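Local coordinates for protein GMP reductase (Trypanosoma brucei brucei, PDB 6JIG) that probably catalyses the irreversible NADPH-dependent deamination of GMP to IMP, and binds guanine nucleotides at a second site in its CBS domains, at residues A114-N119 with T146-L150. The protein carries 1 engineered substitution. Numbering follows the deposited sequence.
Sequences AWEGLN and TRHDL
Leu150 drives its CD1 methyl between Ala114, Trp115 and Leu118 in the first CBS motif, where the turn that follows strand 141-146 packs against helix 111-118. The methyl lies 3.5 Å from the centroid of the five-membered ring of Trp115 and only 6° off the ring normal, which identifies a CH-pi contact over the face. The same CD1 meets CB of Ala114 at 3.6 Å and, tip to tip, CD1 of Leu118, so one methyl touches three helix residues. With CG of Trp115 beside its backbone N (chi1 -80°), the indole is laid along Leu150, whose CB comes within 3.5 Å of the ring nitrogen NE1. Arg147 runs past Leu118 in the opposite direction, its chain extended from CG to NE, and its CG rests 3.8 Å from the same CD1 of Leu118. The guanidinium thereby reaches the C-terminal end of the helix, with CB of Leu118 over one of its faces, offset toward the rim. There Arg147 NH2 donates to Leu118 O at 3.1 Å, but the 121° angle at the hydrogen marks the bond as weak. The arginine side chain also approaches Gly128, a nucleotide-binding residue, and its nearest atom lies about 5 Å from a bound GMP. Within the turn Thr146 OG1 accepts from Asp149 N, three residues on, as an ST motif; in return Thr146 N donates to Asp149 OD2 at 3.0 Å, meeting it from above the carboxylate plane.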
loop_
_atom_site.group_PDB
_atom_site.type_symbol
_atom_site.label_atom_id
_atom_site.label_comp_id
_atom_site.label_asym_id
_atom_site.label_seq_id
_atom_site.Cartn_x
_atom_site.Cartn_y
_atom_site.Cartn_z
ATOM N N ALA A 114 25.916 -48.335 23.491
ATOM C CA ALA A 114 24.838 -48.015 24.421
ATOM C C ALA A 114 24.166 -46.702 24.045
ATOM O O ALA A 114 22.934 -46.614 24.002
ATOM C CB ALA A 114 25.371 -47.968 25.849
ATOM N N TRP A 115 24.964 -45.669 23.748
ATOM C CA TRP A 115 24.391 -44.383 23.355
ATOM C C TRP A 115 23.551 -44.519 22.094
ATOM O O TRP A 115 22.501 -43.882 21.968
ATOM C CB TRP A 115 25.493 -43.344 23.137
ATOM C CG TRP A 115 26.020 -42.739 24.393
ATOM C CD1 TRP A 115 27.230 -42.981 24.974
ATOM C CD2 TRP A 115 25.358 -41.782 25.226
ATOM N NE1 TRP A 115 27.362 -42.234 26.119
ATOM C CE2 TRP A 115 26.225 -41.489 26.296
ATOM C CE3 TRP A 115 24.116 -41.142 25.169
ATOM C CZ2 TRP A 115 25.888 -40.588 27.308
ATOM C CZ3 TRP A 115 23.783 -40.244 26.173
ATOM C CH2 TRP A 115 24.667 -39.979 27.230
ATOM N N GLU A 116 23.997 -45.347 21.147
ATOM C CA GLU A 116 23.220 -45.552 19.928
ATOM C C GLU A 116 21.900 -46.258 20.229
ATOM O O GLU A 116 20.859 -45.907 19.663
ATOM C CB GLU A 116 24.039 -46.341 18.903
ATOM N N GLY A 117 21.918 -47.250 21.122
ATOM C CA GLY A 117 20.674 -47.902 21.500
ATOM C C GLY A 117 19.728 -46.968 22.233
ATOM O O GLY A 117 18.508 -47.039 22.061
ATOM N N LEU A 118 20.271 -46.076 23.056
ATOM C CA LEU A 118 19.409 -45.152 23.782
ATOM C C LEU A 118 18.748 -44.154 22.841
ATOM O O LEU A 118 17.633 -43.695 23.109
ATOM C CB LEU A 118 20.211 -44.436 24.865
ATOM C CG LEU A 118 20.623 -45.341 26.028
ATOM C CD1 LEU A 118 21.741 -44.696 26.815
ATOM C CD2 LEU A 118 19.439 -45.666 26.931
ATOM N N ASN A 119 19.401 -43.819 21.734
ATOM C CA ASN A 119 18.811 -42.926 20.738
ATOM C C ASN A 119 18.110 -43.719 19.646
ATOM O O ASN A 119 18.289 -43.485 18.453
ATOM C CB ASN A 119 19.883 -42.015 20.161
ATOM C CG ASN A 119 20.602 -41.234 21.233
ATOM O OD1 ASN A 119 21.830 -41.289 21.338
ATOM N ND2 ASN A 119 19.840 -40.520 22.061
ATOM N N THR A 146 21.612 -46.929 32.048
ATOM C CA THR A 146 20.870 -45.695 31.832
ATOM C C THR A 146 21.786 -44.626 31.254
ATOM O O THR A 146 23.013 -44.767 31.249
ATOM C CB THR A 146 20.264 -45.196 33.147
ATOM O OG1 THR A 146 21.326 -44.768 34.010
ATOM C CG2 THR A 146 19.494 -46.316 33.832
ATOM N N ARG A 147 21.175 -43.541 30.760
ATOM C CA ARG A 147 21.965 -42.407 30.281
ATOM C C ARG A 147 22.870 -41.879 31.383
ATOM O O ARG A 147 24.013 -41.483 31.124
ATOM C CB ARG A 147 21.055 -41.280 29.775
ATOM C CG ARG A 147 20.555 -41.455 28.358
ATOM C CD ARG A 147 19.803 -40.219 27.868
ATOM N NE ARG A 147 19.471 -40.324 26.446
ATOM C CZ ARG A 147 18.417 -40.987 25.979
ATOM N NH1 ARG A 147 17.603 -41.599 26.831
ATOM N NH2 ARG A 147 18.173 -41.042 24.673
ATOM N N HIS A 148 22.372 -41.875 32.619
ATOM C CA HIS A 148 23.155 -41.391 33.750
ATOM C C HIS A 148 24.432 -42.204 33.932
ATOM O O HIS A 148 25.500 -41.637 34.195
ATOM C CB HIS A 148 22.296 -41.426 35.015
ATOM C CG HIS A 148 23.044 -41.108 36.273
ATOM N ND1 HIS A 148 23.611 -42.081 37.071
ATOM C CD2 HIS A 148 23.297 -39.927 36.886
ATOM C CE1 HIS A 148 24.192 -41.511 38.113
ATOM N NE2 HIS A 148 24.012 -40.205 38.027
ATOM N N ASP A 149 24.351 -43.531 33.774
ATOM C CA ASP A 149 25.524 -44.387 33.948
ATOM C C ASP A 149 26.590 -44.172 32.882
ATOM O O ASP A 149 27.735 -44.592 33.080
ATOM C CB ASP A 149 25.130 -45.861 33.923
ATOM C CG ASP A 149 24.049 -46.194 34.909
ATOM O OD1 ASP A 149 24.002 -45.562 35.986
ATOM O OD2 ASP A 149 23.246 -47.102 34.602
ATOM N N LEU A 150 26.240 -43.574 31.748
ATOM C CA LEU A 150 27.190 -43.349 30.670
ATOM C C LEU A 150 27.835 -41.972 30.712
ATOM O O LEU A 150 28.681 -41.682 29.858
ATOM C CB LEU A 150 26.505 -43.519 29.311
ATOM C CG LEU A 150 25.854 -44.857 28.969
ATOM C CD1 LEU A 150 25.241 -44.775 27.577
ATOM C CD2 LEU A 150 26.871 -45.980 29.053
#